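Local structure of ADP/ATP-dependent NAD(P)H-hydrate dehydratase (Bacillus subtilis, 3RPZ) at residues A16-E20 with C230-D234; A46-L51 with L72-L77; F156-V162 with Y174-W178. The protein probably catalyses the ADP- or ATP-dependent dehydration of hydrated NADH and NADPH, a repair reaction that returns damaged nicotinamide cofactors to their normal form. All coordinates share one frame; numbering follows the deposited sequence.

In the fold
From the N terminus, residues 16-20 at the end of helix 11-17 open contact 1, which closes only when the chain returns at 230-234, the exit of helix 217-231. Everything in the other two contacts lies within this long loop. Contact 2 closes first, folding 72-77 back on helix 44-54 at the end of the sheet that carries strands 60-65 and 81-84. Contact 3 follows in series and packs helix 153-160 against helix 171-182, beyond the chain's centre from contact 2. No two loops cross and no two contacts touch: the nearest atoms of contacts 1 and 2 are about 11 Å apart. Contacts 1 and 2 both border the second subunit.

Contact 1: residues A16-E20 with C230-D234; sequences ATLPE and CCHED
Cys231, at the exit of helix 217-231, meets Pro19 through both its backbone and its thiol. Cys231 O lies 3.3 Å from Pro19 CB and nearly as close to CG, so one edge of the proline ring rests on this oxygen. Cys231 SG adds a second touch, 3.9 Å from Pro19 CG; a chi1 of 59°, which sets the sulfur between the backbone N and the carbonyl carbon, brings it round to the proline. Beyond its ring, Pro19 O is hydrogen-bonded to His260 NE2 of the second subunit.

At His232 the contact turns from backbone to ring. Pro19 CD sits over one face of the imidazole, 3.6 Å from its centroid and 17° off the normal, displaced toward the rim: a CH-pi contact. The nearest ring atom to that methylene is His232 NE2, and Leu18 CD2 comes within 3.9 Å of the same nitrogen, the leucine and histidine side chains running side by side. Both ring nitrogens have hydrogen-bond partners, ND1 with Met228 O and NE2 with Asn241 ND2, which fix the ring's rotation and are consistent with a neutral ring protonated at ND1. Asn241 ND2 also bonds Thr17 OG1, which is hydrogen-bonded to His13 O as well.

The fold element here is the turn between helices 217-231 and 235-256, against which the N-terminal arm is laid as it leaves helix 11-17. The nucleotide is distant: a bound AMP is about 13 Å from the Cys231 side chain.

Further on, Asp234 is the N-cap of helix 235-256, its OD1 bonded to Lys236 N.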
ATOM      1  N   ALA A  16     -25.815 -20.844  11.550  1.00 20.31           N
ATOM      2  CA  ALA A  16     -25.833 -21.839  12.591  1.00 21.49           C
ATOM      3  C   ALA A  16     -24.471 -22.410  12.975  1.00 20.87           C
ATOM      4  O   ALA A  16     -24.344 -23.039  14.057  1.00 23.75           O
ATOM      5  CB  ALA A  16     -26.781 -22.949  12.145  1.00 21.59           C
ATOM      6  N   THR A  17     -23.484 -22.283  12.076  1.00 19.27           N
ATOM      7  CA  THR A  17     -22.205 -22.950  12.257  1.00 18.49           C
ATOM      8  C   THR A  17     -20.971 -22.027  12.389  1.00 19.24           C
ATOM      9  O   THR A  17     -19.906 -22.509  12.784  1.00 20.06           O
ATOM     10  CB  THR A  17     -21.914 -23.959  11.119  1.00 17.63           C
ATOM     11  OG1 THR A  17     -21.861 -23.276   9.874  1.00 17.85           O
ATOM     12  CG2 THR A  17     -22.956 -25.080  11.085  1.00 20.07           C
ATOM     13  N   LEU A  18     -21.103 -20.730  12.106  1.00 18.95           N
ATOM     14  CA  LEU A  18     -19.971 -19.820  12.267  1.00 18.39           C
ATOM     15  C   LEU A  18     -19.633 -19.761  13.748  1.00 18.71           C
ATOM     16  O   LEU A  18     -20.545 -19.761  14.597  1.00 21.02           O
ATOM     17  CB  LEU A  18     -20.295 -18.444  11.740  1.00 17.56           C
ATOM     18  CG  LEU A  18     -20.218 -18.266  10.233  1.00 17.33           C
ATOM     19  CD1 LEU A  18     -20.768 -16.915   9.854  1.00 19.37           C
ATOM     20  CD2 LEU A  18     -18.820 -18.438   9.702  1.00 17.66           C
ATOM     21  N   PRO A  19     -18.334 -19.723  14.068  1.00 18.94           N
ATOM     22  CA  PRO A  19     -17.894 -19.774  15.463  1.00 19.95           C
ATOM     23  C   PRO A  19     -17.968 -18.381  16.165  1.00 20.87           C
ATOM     24  O   PRO A  19     -17.974 -17.341  15.498  1.00 19.16           O
ATOM     25  CB  PRO A  19     -16.442 -20.212  15.338  1.00 19.69           C
ATOM     26  CG  PRO A  19     -15.973 -19.696  14.055  1.00 20.86           C
ATOM     27  CD  PRO A  19     -17.189 -19.853  13.158  1.00 19.31           C
ATOM     28  N   GLU A  20     -18.006 -18.435  17.499  1.00 25.00           N
ATOM     29  CA  GLU A  20     -17.784 -17.236  18.334  1.00 27.17           C
ATOM     30  C   GLU A  20     -16.324 -16.988  18.531  1.00 25.81           C
ATOM     31  O   GLU A  20     -15.391 -17.840  18.208  1.00 25.89           O
ATOM     32  CB  GLU A  20     -18.505 -17.339  19.689  1.00 30.05           C
ATOM     33  CG  GLU A  20     -20.020 -17.149  19.564  1.00 35.97           C
ATOM     34  CD  GLU A  20     -20.659 -16.577  20.852  1.00 46.41           C
ATOM     35  OE1 GLU A  20     -20.177 -16.901  21.974  1.00 50.12           O
ATOM     36  OE2 GLU A  20     -21.640 -15.792  20.733  1.00 51.48           O
ATOM     37  N   CYS A 230      -8.969 -23.067  11.404  1.00 14.53           N
ATOM     38  CA  CYS A 230      -8.403 -22.751  12.711  1.00 14.25           C
ATOM     39  C   CYS A 230      -9.415 -22.289  13.727  1.00 15.86           C
ATOM     40  O   CYS A 230      -9.189 -22.413  14.945  1.00 17.61           O
ATOM     41  CB  CYS A 230      -7.289 -21.694  12.560  1.00 14.53           C
ATOM     42  SG  CYS A 230      -5.867 -22.291  11.640  1.00 15.64           S
ATOM     43  N   CYS A 231     -10.547 -21.748  13.308  1.00 15.49           N
ATOM     44  CA  CYS A 231     -11.543 -21.198  14.250  1.00 16.63           C
ATOM     45  C   CYS A 231     -12.829 -21.990  14.333  1.00 17.01           C
ATOM     46  O   CYS A 231     -13.591 -21.796  15.281  1.00 18.53           O
ATOM     47  CB  CYS A 231     -11.842 -19.738  13.962  1.00 16.17           C
ATOM     48  SG  CYS A 231     -12.490 -19.343  12.319  1.00 16.80           S
ATOM     49  N   HIS A 232     -13.061 -22.916  13.394  1.00 17.05           N
ATOM     50  CA  HIS A 232     -14.225 -23.787  13.474  1.00 16.73           C
ATOM     51  C   HIS A 232     -13.873 -25.091  14.179  1.00 19.40           C
ATOM     52  O   HIS A 232     -12.901 -25.714  13.795  1.00 20.81           O
ATOM     53  CB  HIS A 232     -14.771 -24.165  12.080  1.00 16.87           C
ATOM     54  CG  HIS A 232     -15.445 -23.056  11.328  1.00 16.68           C
ATOM     55  ND1 HIS A 232     -14.783 -21.945  10.849  1.00 15.21           N
ATOM     56  CD2 HIS A 232     -16.750 -22.882  10.978  1.00 16.02           C
ATOM     57  CE1 HIS A 232     -15.643 -21.171  10.201  1.00 15.57           C
ATOM     58  NE2 HIS A 232     -16.846 -21.706  10.282  1.00 16.24           N
ATOM     59  N   GLU A 233     -14.706 -25.564  15.069  1.00 22.19           N
ATOM     60  CA  GLU A 233     -14.496 -26.872  15.660  1.00 24.71           C
ATOM     61  C   GLU A 233     -14.628 -28.016  14.642  1.00 23.48           C
ATOM     62  O   GLU A 233     -13.847 -28.997  14.686  1.00 24.38           O
ATOM     63  CB  GLU A 233     -15.497 -27.099  16.791  1.00 27.92           C
ATOM     64  CG  GLU A 233     -15.270 -28.331  17.628  1.00 36.21           C
ATOM     65  CD  GLU A 233     -16.270 -28.439  18.798  1.00 45.43           C
ATOM     66  OE1 GLU A 233     -17.408 -27.893  18.695  1.00 50.08           O
ATOM     67  OE2 GLU A 233     -15.932 -29.110  19.806  1.00 52.56           O
ATOM     68  N   ASP A 234     -15.589 -27.891  13.736  1.00 20.75           N
ATOM     69  CA  ASP A 234     -15.849 -28.920  12.740  1.00 19.83           C
ATOM     70  C   ASP A 234     -15.206 -28.492  11.414  1.00 19.10           C
ATOM     71  O   ASP A 234     -15.604 -27.490  10.837  1.00 18.13           O
ATOM     72  CB  ASP A 234     -17.344 -29.121  12.562  1.00 21.59           C
ATOM     73  CG  ASP A 234     -17.676 -30.291  11.677  1.00 22.93           C
ATOM     74  OD1 ASP A 234     -16.843 -30.747  10.884  1.00 22.25           O
ATOM     75  OD2 ASP A 234     -18.788 -30.884  11.896  1.00 26.42           O
TER

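Contact 2: residues A46-L51 with L72-L77; sequences ALLAGL and LIVPVL
Leu77 CD2 lies over one face of the peptide group joining Gly50 to Leu51, the flat group that matters here, since no aromatic ring takes part. The methyl stands almost directly above the carbonyl carbon, with Leu77 CD2 3.4 Å from Gly50 C. At the edge of the same peptide, Leu51 N donates to Leu47 O (2.9 Å), so the helix satisfies the N-H while the face is left to apolar packing. Having no side chain, Gly50 lets the leucine reach the backbone itself. The second branch of Leu77 passes Leu51 in the opposite direction, with Leu77 CD1 3.9 Å from Leu51 CD2.

The two segments belong to neighbouring right-handed beta-alpha-beta crossovers of the ribokinase-like fold: helix 44-54 links parallel strands 32-36 and 60-65, while residues 72-77 lie on the connection from 60-65 to 81-84.

Leu47 is the side chain that binds the interface together. With CG anti to the backbone N (chi1 178°), it sends CD1 among three partners: Ile73 CG2, Leu77 CB, and Val76 CG1 at 3.8 Å from Leu47 CD1. It meets the valine at about a right angle. Its other methyl lies against Leu72 O, with Leu47 CD2 4.0 Å from that oxygen, a buried atom without partner in the model. Ile73 O, by contrast, accepts from both Val76 N and Leu77 N, bonds that hold the irregular turn together. At the N-terminal end, Ile73 CD1 reaches Ala46 CB at 3.9 Å, a side chain about 8 Å from the bound hydrated NADPH.

Other chains extend the apolar layer: Leu47 packs on Pro78 and Val76 on Pro75 of the third subunit, while Pro75 meets Val76 of the second.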
ATOM      1  N   ALA A  46       0.899 -15.955  -2.881  1.00 12.44           N
ATOM      2  CA  ALA A  46       1.160 -16.050  -1.462  1.00 11.63           C
ATOM      3  C   ALA A  46       0.547 -14.940  -0.658  1.00 11.90           C
ATOM      4  O   ALA A  46       0.054 -15.147   0.454  1.00 12.72           O
ATOM      5  CB  ALA A  46       2.672 -16.173  -1.177  1.00 12.71           C
ATOM      6  N   LEU A  47       0.603 -13.716  -1.181  1.00 12.01           N
ATOM      7  CA  LEU A  47      -0.048 -12.573  -0.538  1.00 11.13           C
ATOM      8  C   LEU A  47      -1.567 -12.772  -0.526  1.00 11.97           C
ATOM      9  O   LEU A  47      -2.213 -12.521   0.461  1.00 12.32           O
ATOM     10  CB  LEU A  47       0.333 -11.249  -1.224  1.00 12.25           C
ATOM     11  CG  LEU A  47      -0.300  -9.992  -0.683  1.00 12.63           C
ATOM     12  CD1 LEU A  47      -0.175  -9.827   0.860  1.00 14.86           C
ATOM     13  CD2 LEU A  47       0.306  -8.779  -1.394  1.00 14.24           C
ATOM     14  N   LEU A  48      -2.129 -13.233  -1.646  1.00 11.61           N
ATOM     15  CA  LEU A  48      -3.547 -13.443  -1.726  1.00 11.83           C
ATOM     16  C   LEU A  48      -4.050 -14.472  -0.722  1.00 11.37           C
ATOM     17  O   LEU A  48      -4.998 -14.259   0.016  1.00 12.06           O
ATOM     18  CB  LEU A  48      -3.941 -13.823  -3.146  1.00 12.37           C
ATOM     19  CG  LEU A  48      -3.757 -12.740  -4.198  1.00 12.41           C
ATOM     20  CD1 LEU A  48      -4.030 -13.376  -5.565  1.00 14.89           C
ATOM     21  CD2 LEU A  48      -4.664 -11.554  -3.956  1.00 14.63           C
ATOM     22  N   ALA A  49      -3.350 -15.624  -0.671  1.00 11.35           N
ATOM     23  CA  ALA A  49      -3.750 -16.659   0.254  1.00 11.24           C
ATOM     24  C   ALA A  49      -3.455 -16.237   1.693  1.00 12.13           C
ATOM     25  O   ALA A  49      -4.207 -16.559   2.609  1.00 12.55           O
ATOM     26  CB  ALA A  49      -3.032 -17.985  -0.103  1.00 12.51           C
ATOM     27  N   GLY A  50      -2.364 -15.514   1.919  1.00 11.88           N
ATOM     28  CA  GLY A  50      -2.051 -15.055   3.273  1.00 11.62           C
ATOM     29  C   GLY A  50      -3.079 -14.106   3.823  1.00 12.21           C
ATOM     30  O   GLY A  50      -3.497 -14.219   4.971  1.00 13.08           O
ATOM     31  N   LEU A  51      -3.508 -13.143   3.024  1.00 11.85           N
ATOM     32  CA  LEU A  51      -4.588 -12.228   3.411  1.00 12.56           C
ATOM     33  C   LEU A  51      -5.873 -12.978   3.649  1.00 12.68           C
ATOM     34  O   LEU A  51      -6.539 -12.760   4.662  1.00 13.16           O
ATOM     35  CB  LEU A  51      -4.797 -11.193   2.290  1.00 13.34           C
ATOM     36  CG  LEU A  51      -3.844 -10.086   2.163  1.00 15.98           C
ATOM     37  CD1 LEU A  51      -3.887  -9.469   0.784  1.00 16.89           C
ATOM     38  CD2 LEU A  51      -4.042  -9.005   3.248  1.00 17.96           C
ATOM     39  N   LEU A  72       7.647  -8.947  -0.517  1.00 13.26           N
ATOM     40  CA  LEU A  72       6.505  -8.483  -1.260  1.00 13.51           C
ATOM     41  C   LEU A  72       5.215  -8.635  -0.505  1.00 13.77           C
ATOM     42  O   LEU A  72       4.181  -8.002  -0.824  1.00 15.79           O
ATOM     43  CB  LEU A  72       6.408  -9.228  -2.599  1.00 12.91           C
ATOM     44  CG  LEU A  72       7.737  -9.311  -3.310  1.00 13.30           C
ATOM     45  CD1 LEU A  72       7.557 -10.052  -4.665  1.00 15.70           C
ATOM     46  CD2 LEU A  72       8.429  -7.931  -3.452  1.00 15.41           C
ATOM     47  N   ILE A  73       5.200  -9.463   0.527  1.00 11.89           N
ATOM     48  CA  ILE A  73       4.064  -9.691   1.386  1.00 12.56           C
ATOM     49  C   ILE A  73       3.989  -8.717   2.567  1.00 12.75           C
ATOM     50  O   ILE A  73       2.933  -8.178   2.876  1.00 13.01           O
ATOM     51  CB  ILE A  73       4.070 -11.154   1.926  1.00 11.35           C
ATOM     52  CG1 ILE A  73       4.034 -12.144   0.776  1.00 12.71           C
ATOM     53  CG2 ILE A  73       2.909 -11.368   2.907  1.00 13.51           C
ATOM     54  CD1 ILE A  73       4.341 -13.610   1.166  1.00 15.11           C
ATOM     55  N   VAL A  74       5.143  -8.517   3.198  1.00 12.90           N
ATOM     56  CA  VAL A  74       5.235  -7.805   4.473  1.00 12.93           C
ATOM     57  C   VAL A  74       4.484  -6.473   4.526  1.00 12.86           C
ATOM     58  O   VAL A  74       3.751  -6.228   5.465  1.00 12.94           O
ATOM     59  CB  VAL A  74       6.693  -7.650   4.942  1.00 12.95           C
ATOM     60  CG1 VAL A  74       6.782  -6.846   6.241  1.00 13.12           C
ATOM     61  CG2 VAL A  74       7.282  -9.061   5.155  1.00 14.29           C
ATOM     62  N   PRO A  75       4.668  -5.557   3.557  1.00 13.25           N
ATOM     63  CA  PRO A  75       4.057  -4.242   3.706  1.00 13.31           C
ATOM     64  C   PRO A  75       2.537  -4.290   3.688  1.00 13.04           C
ATOM     65  O   PRO A  75       1.868  -3.415   4.286  1.00 15.24           O
ATOM     66  CB  PRO A  75       4.552  -3.448   2.518  1.00 15.30           C
ATOM     67  CG  PRO A  75       5.569  -4.259   1.881  1.00 18.39           C
ATOM     68  CD  PRO A  75       5.552  -5.639   2.394  1.00 14.76           C
ATOM     69  N   VAL A  76       1.964  -5.313   3.040  1.00 12.77           N
ATOM     70  CA  VAL A  76       0.506  -5.440   2.904  1.00 13.72           C
ATOM     71  C   VAL A  76      -0.093  -6.299   4.010  1.00 13.41           C
ATOM     72  O   VAL A  76      -1.218  -6.024   4.504  1.00 14.95           O
ATOM     73  CB  VAL A  76       0.200  -6.036   1.509  1.00 15.18           C
ATOM     74  CG1 VAL A  76      -1.297  -6.192   1.337  1.00 16.21           C
ATOM     75  CG2 VAL A  76       0.829  -5.142   0.365  1.00 18.00           C
ATOM     76  N   LEU A  77       0.653  -7.327   4.455  1.00 12.81           N
ATOM     77  CA  LEU A  77       0.232  -8.261   5.470  1.00 12.55           C
ATOM     78  C   LEU A  77       1.360  -8.344   6.514  1.00 12.25           C
ATOM     79  O   LEU A  77       2.054  -9.368   6.625  1.00 13.11           O
ATOM     80  CB  LEU A  77      -0.062  -9.619   4.886  1.00 12.67           C
ATOM     81  CG  LEU A  77      -0.645 -10.662   5.820  1.00 12.28           C
ATOM     82  CD1 LEU A  77      -2.039 -10.299   6.307  1.00 16.57           C
ATOM     83  CD2 LEU A  77      -0.661 -12.036   5.122  1.00 14.22           C
TER

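Contact 3: residues F156-V162 with Y174-W178; sequences FFRMTGV and YAKEW
Phe156, Thr160 and Val162 face Tyr174 and Trp178 across two helical segments whose axes are inclined at 38°, their N-to-C directions roughly parallel. The axes approach no closer than 12.3 Å, a gap wide enough to be filled by aromatic rings. Helix 156-160 ends at Gly161, whose phi is positive, and the exit is secured by an ST turn: Val162 N donates to Thr160 OG1 at 3.0 Å. The same hydroxyl donates to Phe156 O, with OG1 2.8 Å from that oxygen and well above the carbonyl plane, so two bonds grip it and fix the threonine's rotation.

A chi1 of 70° places Thr160 OG1 for these bonds and leaves the methyl pointing at the indole. Thr160 CG2 sits over the six-membered ring of Trp178, 3.5 Å from its centroid and shifted toward the bond shared with the five-membered ring, in a CH-pi contact. Phe156 comes to the same side of the indole edge first, displaced from the five-membered ring toward CD1: an offset edge-to-face pair with centroids 5.4 Å apart and planes at 84°. Its leading atom is Phe156 CZ, 3.7 Å from Trp178 CD1. Tyr174 receives a CH-pi contact of its own, Val162 CG1 lying over the centre of its ring, 3.7 Å from the centroid. The second valine methyl touches both the tyrosine ring and the indole nitrogen, with Val162 CG2 3.9 Å from Trp178 NE1.

Helix 164-167, on the connection between the two segments, places Leu167 against Phe156, Val162 and Tyr174. From the beta-sheet, strand 185-188 supplies Leu188 to Phe156 and Ala175, and Ile186 to Trp178, while Ala175 also touches Val194 and Ala196 of strand 194-196.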
ATOM      1  N   PHE A 156      -8.917 -30.820 -11.790  1.00 15.13           N
ATOM      2  CA  PHE A 156      -9.598 -32.099 -11.593  1.00 16.03           C
ATOM      3  C   PHE A 156      -9.261 -33.077 -12.716  1.00 16.46           C
ATOM      4  O   PHE A 156      -9.029 -34.260 -12.469  1.00 17.62           O
ATOM      5  CB  PHE A 156     -11.109 -31.877 -11.505  1.00 16.90           C
ATOM      6  CG  PHE A 156     -11.880 -33.078 -10.975  1.00 15.91           C
ATOM      7  CD1 PHE A 156     -12.336 -34.051 -11.849  1.00 17.96           C
ATOM      8  CD2 PHE A 156     -12.186 -33.194  -9.659  1.00 17.79           C
ATOM      9  CE1 PHE A 156     -13.032 -35.179 -11.370  1.00 17.46           C
ATOM     10  CE2 PHE A 156     -12.918 -34.304  -9.163  1.00 17.52           C
ATOM     11  CZ  PHE A 156     -13.335 -35.273 -10.042  1.00 17.33           C
ATOM     12  N   PHE A 157      -9.168 -32.582 -13.943  1.00 17.37           N
ATOM     13  CA  PHE A 157      -8.720 -33.407 -15.067  1.00 19.05           C
ATOM     14  C   PHE A 157      -7.302 -33.904 -14.838  1.00 18.36           C
ATOM     15  O   PHE A 157      -6.999 -35.107 -15.010  1.00 19.66           O
ATOM     16  CB  PHE A 157      -8.815 -32.595 -16.346  1.00 19.91           C
ATOM     17  CG  PHE A 157      -8.159 -33.238 -17.533  1.00 23.04           C
ATOM     18  CD1 PHE A 157      -8.488 -34.528 -17.925  1.00 24.43           C
ATOM     19  CD2 PHE A 157      -7.219 -32.539 -18.254  1.00 29.05           C
ATOM     20  CE1 PHE A 157      -7.889 -35.116 -19.047  1.00 26.50           C
ATOM     21  CE2 PHE A 157      -6.612 -33.120 -19.351  1.00 31.34           C
ATOM     22  CZ  PHE A 157      -6.952 -34.393 -19.745  1.00 29.50           C
ATOM     23  N   ARG A 158      -6.433 -33.042 -14.355  1.00 17.73           N
ATOM     24  CA  ARG A 158      -5.082 -33.480 -14.063  1.00 18.96           C
ATOM     25  C   ARG A 158      -5.050 -34.577 -12.987  1.00 18.90           C
ATOM     26  O   ARG A 158      -4.273 -35.495 -13.066  1.00 20.59           O
ATOM     27  CB  ARG A 158      -4.218 -32.295 -13.617  1.00 19.05           C
ATOM     28  CG  ARG A 158      -2.804 -32.677 -13.276  1.00 23.17           C
ATOM     29  CD  ARG A 158      -1.884 -31.472 -13.253  1.00 27.00           C
ATOM     30  NE  ARG A 158      -1.953 -30.739 -12.002  1.00 23.62           N
ATOM     31  CZ  ARG A 158      -2.307 -29.467 -11.903  1.00 21.39           C
ATOM     32  NH1 ARG A 158      -2.649 -28.789 -12.974  1.00 29.33           N
ATOM     33  NH2 ARG A 158      -2.326 -28.885 -10.728  1.00 18.79           N
ATOM     34  N   MET A 159      -5.892 -34.449 -11.980  1.00 18.78           N
ATOM     35  CA  MET A 159      -5.962 -35.390 -10.850  1.00 18.60           C
ATOM     36  C   MET A 159      -6.514 -36.753 -11.233  1.00 19.81           C
ATOM     37  O   MET A 159      -6.133 -37.751 -10.653  1.00 20.14           O
ATOM     38  CB  MET A 159      -6.876 -34.846  -9.763  1.00 18.99           C
ATOM     39  CG  MET A 159      -6.291 -33.706  -8.980  1.00 19.17           C
ATOM     40  SD  MET A 159      -7.564 -32.767  -8.094  1.00 19.35           S
ATOM     41  CE  MET A 159      -8.394 -34.083  -7.237  1.00 22.20           C
ATOM     42  N   THR A 160      -7.462 -36.761 -12.171  1.00 19.38           N
ATOM     43  CA  THR A 160      -8.348 -37.916 -12.406  1.00 19.87           C
ATOM     44  C   THR A 160      -8.341 -38.490 -13.809  1.00 21.99           C
ATOM     45  O   THR A 160      -8.773 -39.655 -13.981  1.00 22.64           O
ATOM     46  CB  THR A 160      -9.802 -37.564 -12.081  1.00 20.76           C
ATOM     47  OG1 THR A 160     -10.307 -36.644 -13.065  1.00 20.59           O
ATOM     48  CG2 THR A 160      -9.953 -37.070 -10.668  1.00 20.63           C
ATOM     49  N   GLY A 161      -7.921 -37.726 -14.799  1.00 21.35           N
ATOM     50  CA  GLY A 161      -8.119 -38.096 -16.228  1.00 23.29           C
ATOM     51  C   GLY A 161      -9.518 -37.903 -16.787  1.00 24.05           C
ATOM     52  O   GLY A 161      -9.761 -38.205 -17.987  1.00 25.93           O
ATOM     53  N   VAL A 162     -10.463 -37.424 -15.975  1.00 22.90           N
ATOM     54  CA  VAL A 162     -11.807 -37.130 -16.472  1.00 21.50           C
ATOM     55  C   VAL A 162     -11.735 -35.839 -17.293  1.00 22.65           C
ATOM     56  O   VAL A 162     -11.424 -34.781 -16.738  1.00 22.19           O
ATOM     57  CB  VAL A 162     -12.851 -36.953 -15.337  1.00 22.21           C
ATOM     58  CG1 VAL A 162     -14.239 -36.598 -15.910  1.00 24.80           C
ATOM     59  CG2 VAL A 162     -12.948 -38.188 -14.431  1.00 22.98           C
ATOM     60  N   TYR A 174     -19.054 -36.718 -10.300  1.00 19.51           N
ATOM     61  CA  TYR A 174     -17.615 -36.949 -10.354  1.00 19.19           C
ATOM     62  C   TYR A 174     -16.947 -36.542  -9.072  1.00 18.70           C
ATOM     63  O   TYR A 174     -16.050 -37.244  -8.604  1.00 18.13           O
ATOM     64  CB  TYR A 174     -16.952 -36.278 -11.568  1.00 19.92           C
ATOM     65  CG  TYR A 174     -17.132 -37.048 -12.880  1.00 21.50           C
ATOM     66  CD1 TYR A 174     -16.491 -38.248 -13.091  1.00 24.73           C
ATOM     67  CD2 TYR A 174     -17.887 -36.505 -13.906  1.00 21.76           C
ATOM     68  CE1 TYR A 174     -16.652 -38.945 -14.271  1.00 25.17           C
ATOM     69  CE2 TYR A 174     -18.037 -37.205 -15.109  1.00 24.25           C
ATOM     70  CZ  TYR A 174     -17.397 -38.395 -15.251  1.00 25.63           C
ATOM     71  OH  TYR A 174     -17.532 -39.118 -16.423  1.00 29.29           O
ATOM     72  N   ALA A 175     -17.316 -35.378  -8.520  1.00 17.80           N
ATOM     73  CA  ALA A 175     -16.674 -34.930  -7.312  1.00 17.36           C
ATOM     74  C   ALA A 175     -16.904 -35.920  -6.167  1.00 18.05           C
ATOM     75  O   ALA A 175     -16.001 -36.249  -5.424  1.00 17.24           O
ATOM     76  CB  ALA A 175     -17.154 -33.524  -6.914  1.00 16.98           C
ATOM     77  N   LYS A 176     -18.134 -36.413  -6.036  1.00 18.58           N
ATOM     78  CA  LYS A 176     -18.466 -37.388  -4.997  1.00 19.08           C
ATOM     79  C   LYS A 176     -17.721 -38.681  -5.227  1.00 18.69           C
ATOM     80  O   LYS A 176     -17.164 -39.261  -4.276  1.00 19.41           O
ATOM     81  CB  LYS A 176     -19.966 -37.650  -4.968  1.00 20.34           C
ATOM     82  CG  LYS A 176     -20.768 -36.560  -4.419  1.00 25.55           C
ATOM     83  CD  LYS A 176     -22.266 -36.887  -4.369  1.00 32.88           C
ATOM     84  CE  LYS A 176     -22.589 -37.779  -3.205  1.00 36.50           C
ATOM     85  NZ  LYS A 176     -22.318 -39.187  -3.509  1.00 42.73           N
ATOM     86  N   GLU A 177     -17.673 -39.141  -6.467  1.00 19.18           N
ATOM     87  CA  GLU A 177     -17.011 -40.421  -6.757  1.00 20.83           C
ATOM     88  C   GLU A 177     -15.519 -40.353  -6.367  1.00 19.97           C
ATOM     89  O   GLU A 177     -14.949 -41.309  -5.754  1.00 21.08           O
ATOM     90  CB  GLU A 177     -17.150 -40.707  -8.253  1.00 22.29           C
ATOM     91  CG  GLU A 177     -16.306 -41.794  -8.841  1.00 30.42           C
ATOM     92  CD  GLU A 177     -16.739 -42.023 -10.275  1.00 40.65           C
ATOM     93  OE1 GLU A 177     -17.812 -42.641 -10.469  1.00 46.45           O
ATOM     94  OE2 GLU A 177     -16.068 -41.490 -11.194  1.00 47.18           O
ATOM     95  N   TRP A 178     -14.857 -39.244  -6.718  1.00 18.66           N
ATOM     96  CA  TRP A 178     -13.453 -39.123  -6.485  1.00 18.62           C
ATOM     97  C   TRP A 178     -13.120 -38.778  -5.050  1.00 18.09           C
ATOM     98  O   TRP A 178     -12.091 -39.188  -4.531  1.00 17.75           O
ATOM     99  CB  TRP A 178     -12.801 -38.180  -7.506  1.00 17.44           C
ATOM    100  CG  TRP A 178     -12.586 -38.877  -8.774  1.00 17.72           C
ATOM    101  CD1 TRP A 178     -13.445 -38.974  -9.817  1.00 19.61           C
ATOM    102  CD2 TRP A 178     -11.434 -39.667  -9.111  1.00 21.09           C
ATOM    103  NE1 TRP A 178     -12.877 -39.766 -10.820  1.00 21.07           N
ATOM    104  CE2 TRP A 178     -11.649 -40.187 -10.400  1.00 21.93           C
ATOM    105  CE3 TRP A 178     -10.218 -39.917  -8.473  1.00 24.33           C
ATOM    106  CZ2 TRP A 178     -10.704 -40.982 -11.053  1.00 26.22           C
ATOM    107  CZ3 TRP A 178      -9.273 -40.745  -9.133  1.00 26.23           C
ATOM    108  CH2 TRP A 178      -9.522 -41.229 -10.408  1.00 27.19           C
TER